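Local coordinates for protein aminotransferase (Psychrobacter arcticus 273-4, PDB 3IF2) that probably transfers amino groups between amino acids and keto acids, perhaps as a valine-pyruvate transaminase, using pyridoxal 5'-phosphate as cofactor, at residues N117-L122 with I243-Y248; S273-K276 with M282-G285. All coordinates share one frame; numbering follows the deposited sequence.

Contact 1: N117-L122 with I243-Y248; sequences NAFFYL and IIDNAY. With PLP (pyridoxal-5'-phosphate), chain C.
Phe119 and Asp245 meet beside the pyridine nitrogen of pyridoxal phosphate, in the large-domain core of a fold type I aminotransferase. Helix 115-125 packs here against strand 242-245. Phe119 CZ lies 3.2 Å from Asp245 OD2. The approach is oblique, with ring and carboxylate planes 49° apart. The edge of the Phe119 ring also meets the cofactor, with Phe119 CE2 3.7 Å from PLP C6. One helix turn on, the packing is apolar. Leu122 and Ile243 run past each other in opposite directions, and Leu122 CD1 touches Ile243 CG2 at 3.8 Å.

The polar contacts centre on Asp245. Its CG is anti to the backbone N (chi1 176°), which extends the carboxylate to the cofactor. Asp245 OD2 accepts from PLP N1 at 2.6 Å, and a weak bond runs from N1 to OD1. This pairing is consistent with a protonated pyridine nitrogen, as in relatives. Asp245 OD1 also accepts from Ala247 N at 3.1 Å, closing an Asx turn, while Tyr158 OH bonds OD2. With an alanine here both oxygens are gone, which is likely to leave PLP N1 without its carboxylate partner and the turn without its side-chain bond.

The turn brings two more groups to the cofactor. Ala247 CB sits over the pyridine face, 3.3 Å from PLP N1. Tyr248 reaches the cofactor's phenolic oxygen, with Tyr248 OH 2.8 Å from PLP O3.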
loop_
_atom_site.group_PDB
_atom_site.type_symbol
_atom_site.label_atom_id
_atom_site.label_comp_id
_atom_site.label_asym_id
_atom_site.label_seq_id
_atom_site.Cartn_x
_atom_site.Cartn_y
_atom_site.Cartn_z
ATOM N N ASN A 117 -4.580 1.205 5.214
ATOM C CA ASN A 117 -3.476 0.253 5.269
ATOM C C ASN A 117 -3.182 -0.056 6.742
ATOM O O ASN A 117 -2.963 -1.216 7.111
ATOM C CB ASN A 117 -2.263 0.882 4.557
ATOM C CG ASN A 117 -1.271 -0.113 4.024
ATOM O OD1 ASN A 117 -0.059 0.136 4.044
ATOM N ND2 ASN A 117 -1.768 -1.196 3.467
ATOM N N ALA A 118 -3.219 0.973 7.591
ATOM C CA ALA A 118 -3.049 0.785 9.036
ATOM C C ALA A 118 -4.131 -0.146 9.620
ATOM O O ALA A 118 -3.805 -1.021 10.412
ATOM C CB ALA A 118 -3.025 2.115 9.779
ATOM N N PHE A 119 -5.390 0.004 9.203
ATOM C CA PHE A 119 -6.469 -0.839 9.749
ATOM C C PHE A 119 -6.409 -2.258 9.231
ATOM O O PHE A 119 -6.717 -3.176 9.987
ATOM C CB PHE A 119 -7.856 -0.241 9.549
ATOM C CG PHE A 119 -7.934 1.177 9.952
ATOM C CD1 PHE A 119 -7.513 1.589 11.224
ATOM C CD2 PHE A 119 -8.397 2.131 9.061
ATOM C CE1 PHE A 119 -7.569 2.931 11.590
ATOM C CE2 PHE A 119 -8.445 3.443 9.414
ATOM C CZ PHE A 119 -8.035 3.850 10.684
ATOM N N PHE A 120 -6.019 -2.437 7.965
ATOM C CA PHE A 120 -5.798 -3.771 7.408
ATOM C C PHE A 120 -4.731 -4.505 8.248
ATOM O O PHE A 120 -4.909 -5.664 8.579
ATOM C CB PHE A 120 -5.421 -3.725 5.924
ATOM C CG PHE A 120 -5.055 -5.068 5.363
ATOM C CD1 PHE A 120 -6.038 -6.013 5.110
ATOM C CD2 PHE A 120 -3.732 -5.407 5.122
ATOM C CE1 PHE A 120 -5.714 -7.287 4.611
ATOM C CE2 PHE A 120 -3.397 -6.670 4.620
ATOM C CZ PHE A 120 -4.390 -7.609 4.357
ATOM N N TYR A 121 -3.663 -3.807 8.629
ATOM C CA TYR A 121 -2.656 -4.409 9.494
ATOM C C TYR A 121 -3.190 -4.653 10.909
ATOM O O TYR A 121 -3.202 -5.813 11.355
ATOM C CB TYR A 121 -1.351 -3.584 9.573
ATOM C CG TYR A 121 -0.548 -3.410 8.286
ATOM C CD1 TYR A 121 -0.617 -4.310 7.219
ATOM C CD2 TYR A 121 0.370 -2.363 8.192
ATOM C CE1 TYR A 121 0.165 -4.121 6.069
ATOM C CE2 TYR A 121 1.152 -2.163 7.074
ATOM C CZ TYR A 121 1.055 -3.032 6.005
ATOM O OH TYR A 121 1.854 -2.853 4.912
ATOM N N LEU A 122 -3.643 -3.584 11.579
ATOM C CA LEU A 122 -4.082 -3.664 12.975
ATOM C C LEU A 122 -5.248 -4.647 13.233
ATOM O O LEU A 122 -5.202 -5.390 14.216
ATOM C CB LEU A 122 -4.402 -2.269 13.560
ATOM C CG LEU A 122 -3.261 -1.232 13.695
ATOM C CD1 LEU A 122 -3.843 0.172 14.039
ATOM C CD2 LEU A 122 -2.177 -1.680 14.710
ATOM N N ILE A 243 -7.386 1.077 20.067
ATOM C CA ILE A 243 -7.007 1.654 18.794
ATOM C C ILE A 243 -7.929 2.846 18.612
ATOM O O ILE A 243 -9.134 2.702 18.792
ATOM C CB ILE A 243 -7.203 0.661 17.619
ATOM C CG1 ILE A 243 -6.496 -0.687 17.898
ATOM C CG2 ILE A 243 -6.675 1.264 16.329
ATOM C CD1 ILE A 243 -6.714 -1.715 16.849
ATOM N N ILE A 244 -7.376 4.013 18.259
ATOM C CA ILE A 244 -8.175 5.249 18.054
ATOM C C ILE A 244 -7.833 5.873 16.694
ATOM O O ILE A 244 -6.692 6.272 16.460
ATOM C CB ILE A 244 -7.935 6.306 19.152
ATOM C CG1 ILE A 244 -8.108 5.686 20.545
ATOM C CG2 ILE A 244 -8.872 7.540 18.925
ATOM C CD1 ILE A 244 -7.897 6.684 21.659
ATOM N N ASP A 245 -8.852 5.977 15.834
ATOM C CA ASP A 245 -8.740 6.515 14.478
ATOM C C ASP A 245 -9.008 8.022 14.508
ATOM O O ASP A 245 -10.170 8.420 14.668
ATOM C CB ASP A 245 -9.746 5.743 13.603
ATOM C CG ASP A 245 -9.842 6.224 12.160
ATOM O OD1 ASP A 245 -9.118 7.142 11.702
ATOM O OD2 ASP A 245 -10.652 5.585 11.445
ATOM N N ASN A 246 -7.941 8.844 14.387
ATOM C CA ASN A 246 -8.071 10.325 14.311
ATOM C C ASN A 246 -8.011 10.866 12.904
ATOM O O ASN A 246 -7.501 11.957 12.692
ATOM C CB ASN A 246 -7.008 11.062 15.113
ATOM C CG ASN A 246 -7.092 10.777 16.531
ATOM O OD1 ASN A 246 -6.865 9.637 16.935
ATOM N ND2 ASN A 246 -7.401 11.806 17.340
ATOM N N ALA A 247 -8.577 10.166 11.932
ATOM C CA ALA A 247 -8.562 10.677 10.553
ATOM C C ALA A 247 -8.990 12.166 10.473
ATOM O O ALA A 247 -8.333 12.946 9.792
ATOM C CB ALA A 247 -9.423 9.815 9.658
ATOM N N TYR A 248 -10.025 12.543 11.240
ATOM C CA TYR A 248 -10.617 13.904 11.276
ATOM C C TYR A 248 -10.348 14.687 12.560
ATOM O O TYR A 248 -10.836 15.816 12.696
ATOM C CB TYR A 248 -12.160 13.794 11.132
ATOM C CG TYR A 248 -12.645 13.085 9.888
ATOM C CD1 TYR A 248 -12.700 13.733 8.654
ATOM C CD2 TYR A 248 -13.046 11.754 9.942
ATOM C CE1 TYR A 248 -13.144 13.044 7.478
ATOM C CE2 TYR A 248 -13.473 11.072 8.798
ATOM C CZ TYR A 248 -13.525 11.714 7.569
ATOM O OH TYR A 248 -13.970 11.020 6.451
HETATM N N1 PLP C . -10.814 6.863 9.194
HETATM C C2 PLP C . -12.036 7.444 8.931
HETATM C C2A PLP C . -12.940 7.714 10.091
HETATM C C3 PLP C . -12.386 7.776 7.602
HETATM O O3 PLP C . -13.587 8.357 7.296
HETATM C C4 PLP C . -11.490 7.485 6.546
HETATM C C4A PLP C . -12.027 7.607 5.124
HETATM O O4A PLP C . -11.396 8.200 4.240
HETATM C C5 PLP C . -10.228 6.876 6.849
HETATM C C6 PLP C . -9.926 6.581 8.192
HETATM C C5A PLP C . -9.196 6.478 5.775
HETATM O O4P PLP C . -8.303 7.516 5.429
HETATM P P PLP C . -6.977 7.211 4.578
HETATM O O1P PLP C . -6.652 5.797 4.162
HETATM O O2P PLP C . -5.918 7.697 5.509
HETATM O O3P PLP C . -7.107 8.037 3.360
#

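Contact 2: S273-K276 with M282-G285; sequences SLSK and MRTG. With PLP (pyridoxal-5'-phosphate), chain C.
Ser275 OG donates to PLP O3P, a phosphate oxygen of pyridoxal phosphate, at 2.6 Å. Arg283 NH2 also points at O3P, but is modelled so close that the exact length is doubtful. Both residues belong to the phosphate-binding loop of the fold type I aminotransferases, between antiparallel strands 268-273 and 285-288.

Arg283 leaves its backbone pointing away from residues 273-276. Bends at chi2 (-78°) and chi3 (50°) turn the guanidinium back, with its edge to the phosphate. Arg283 NH1 donates to PLP O1P at 3.2 Å. NE is tied to Pro280 O, and NH1 also bonds Asn305 O of the second subunit, which should limit rotation of the group.

Ser273 OG donates to PLP O2P at 2.5 Å. It also accepts from Ser275 N, forming an ST turn. Lys276 NZ donates a hydrogen bond to the aldehyde oxygen PLP O4A at 2.7 Å. It is probably the lysine that forms the internal aldimine, as in relatives.

Backbone and apolar contacts join the segments. Ser273 and Gly285 form an antiparallel non-hydrogen-bonded pair. Leu274 N then donates to Thr284 O at 3.1 Å, and Leu274 CD1 packs on Thr284 CB. A water donates to Ser275 OG and accepts from Thr284 N, with the water oxygen 2.9 Å from Thr284 N.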
loop_
_atom_site.group_PDB
_atom_site.type_symbol
_atom_site.label_atom_id
_atom_site.label_comp_id
_atom_site.label_asym_id
_atom_site.label_seq_id
_atom_site.Cartn_x
_atom_site.Cartn_y
_atom_site.Cartn_z
ATOM N N SER A 273 -3.779 10.576 9.846
ATOM C CA SER A 273 -3.708 10.559 8.391
ATOM C C SER A 273 -3.482 11.968 7.853
ATOM O O SER A 273 -3.850 12.947 8.516
ATOM C CB SER A 273 -5.016 10.020 7.835
ATOM O OG SER A 273 -4.980 9.875 6.440
ATOM N N LEU A 274 -2.853 12.039 6.673
ATOM C CA LEU A 274 -2.681 13.292 5.919
ATOM C C LEU A 274 -3.811 13.479 4.887
ATOM O O LEU A 274 -3.856 14.498 4.194
ATOM C CB LEU A 274 -1.319 13.335 5.214
ATOM C CG LEU A 274 -0.041 13.317 6.052
ATOM C CD1 LEU A 274 1.198 13.490 5.117
ATOM C CD2 LEU A 274 -0.095 14.401 7.110
ATOM N N SER A 275 -4.735 12.522 4.797
ATOM C CA SER A 275 -5.832 12.590 3.818
ATOM C C SER A 275 -6.803 13.744 4.058
ATOM O O SER A 275 -7.110 14.516 3.141
ATOM C CB SER A 275 -6.602 11.268 3.789
ATOM O OG SER A 275 -5.745 10.218 3.429
ATOM N N LYS A 276 -7.203 13.913 5.305
ATOM C CA LYS A 276 -8.225 14.909 5.633
ATOM C C LYS A 276 -7.715 16.312 5.911
ATOM O O LYS A 276 -8.517 17.214 6.141
ATOM C CB LYS A 276 -9.172 14.336 6.690
ATOM C CG LYS A 276 -9.687 12.882 6.343
ATOM C CD LYS A 276 -10.507 12.779 5.034
ATOM C CE LYS A 276 -10.742 11.337 4.594
ATOM N NZ LYS A 276 -11.138 10.455 5.714
HETATM N N MSE A 282 -1.883 11.217 -1.811
HETATM C CA MSE A 282 -0.556 10.786 -1.374
HETATM C C MSE A 282 -0.532 9.505 -0.535
HETATM O O MSE A 282 0.537 8.904 -0.416
HETATM C CB MSE A 282 0.099 11.887 -0.552
HETATM C CG MSE A 282 0.248 13.240 -1.234
HETATM SE SE MSE A 282 1.293 13.166 -2.853
HETATM C CE MSE A 282 2.097 14.907 -2.507
ATOM N N ARG A 283 -1.656 9.120 0.086
ATOM C CA ARG A 283 -1.770 7.887 0.865
ATOM C C ARG A 283 -0.768 7.787 2.002
ATOM O O ARG A 283 0.099 6.923 1.976
ATOM C CB ARG A 283 -1.672 6.630 -0.048
ATOM C CG ARG A 283 -2.478 6.620 -1.360
ATOM C CD ARG A 283 -3.973 6.318 -1.235
ATOM N NE ARG A 283 -4.561 7.149 -0.242
ATOM C CZ ARG A 283 -5.115 6.790 0.915
ATOM N NH1 ARG A 283 -5.405 5.527 1.280
ATOM N NH2 ARG A 283 -5.469 7.795 1.690
ATOM N N THR A 284 -0.899 8.660 3.005
ATOM C CA THR A 284 -0.011 8.639 4.195
ATOM C C THR A 284 -0.806 8.477 5.484
ATOM O O THR A 284 -1.578 9.375 5.852
ATOM C CB THR A 284 0.823 9.921 4.321
ATOM O OG1 THR A 284 1.425 10.203 3.058
ATOM C CG2 THR A 284 1.897 9.764 5.412
ATOM N N GLY A 285 -0.622 7.324 6.135
ATOM C CA GLY A 285 -1.190 7.029 7.450
ATOM C C GLY A 285 -0.056 7.101 8.469
ATOM O O GLY A 285 1.083 6.788 8.130
HETATM N N1 PLP C . -10.814 6.863 9.194
HETATM C C2 PLP C . -12.036 7.444 8.931
HETATM C C2A PLP C . -12.940 7.714 10.091
HETATM C C3 PLP C . -12.386 7.776 7.602
HETATM O O3 PLP C . -13.587 8.357 7.296
HETATM C C4 PLP C . -11.490 7.485 6.546
HETATM C C4A PLP C . -12.027 7.607 5.124
HETATM O O4A PLP C . -11.396 8.200 4.240
HETATM C C5 PLP C . -10.228 6.876 6.849
HETATM C C6 PLP C . -9.926 6.581 8.192
HETATM C C5A PLP C . -9.196 6.478 5.775
HETATM O O4P PLP C . -8.303 7.516 5.429
HETATM P P PLP C . -6.977 7.211 4.578
HETATM O O1P PLP C . -6.652 5.797 4.162
HETATM O O2P PLP C . -5.918 7.697 5.509
HETATM O O3P PLP C . -7.107 8.037 3.360
HETATM O O HOH W 1 -3.068 10.492 2.580
#

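Overall arrangement
Both contacts are buried, and both serve the same cofactor from different ends. Contact 1 sets a helix against a strand of the mixed sheet and holds the pyridine ring. Contact 2 joins the two ends of the loop between neighbouring strands and grips the phosphate and aldehyde. Their chemistry differs accordingly: carboxylate and hydrophobic groups in the first, hydroxyls and a guanidinium round an anion in the second. Strand 268-273 runs beside strand 242-245, which brings the two sites together. They touch where Tyr248 OH lies 3.0 Å from Lys276 NZ. The second subunit contributes to the pocket, its Tyr79 OH hydrogen-bonding the cofactor.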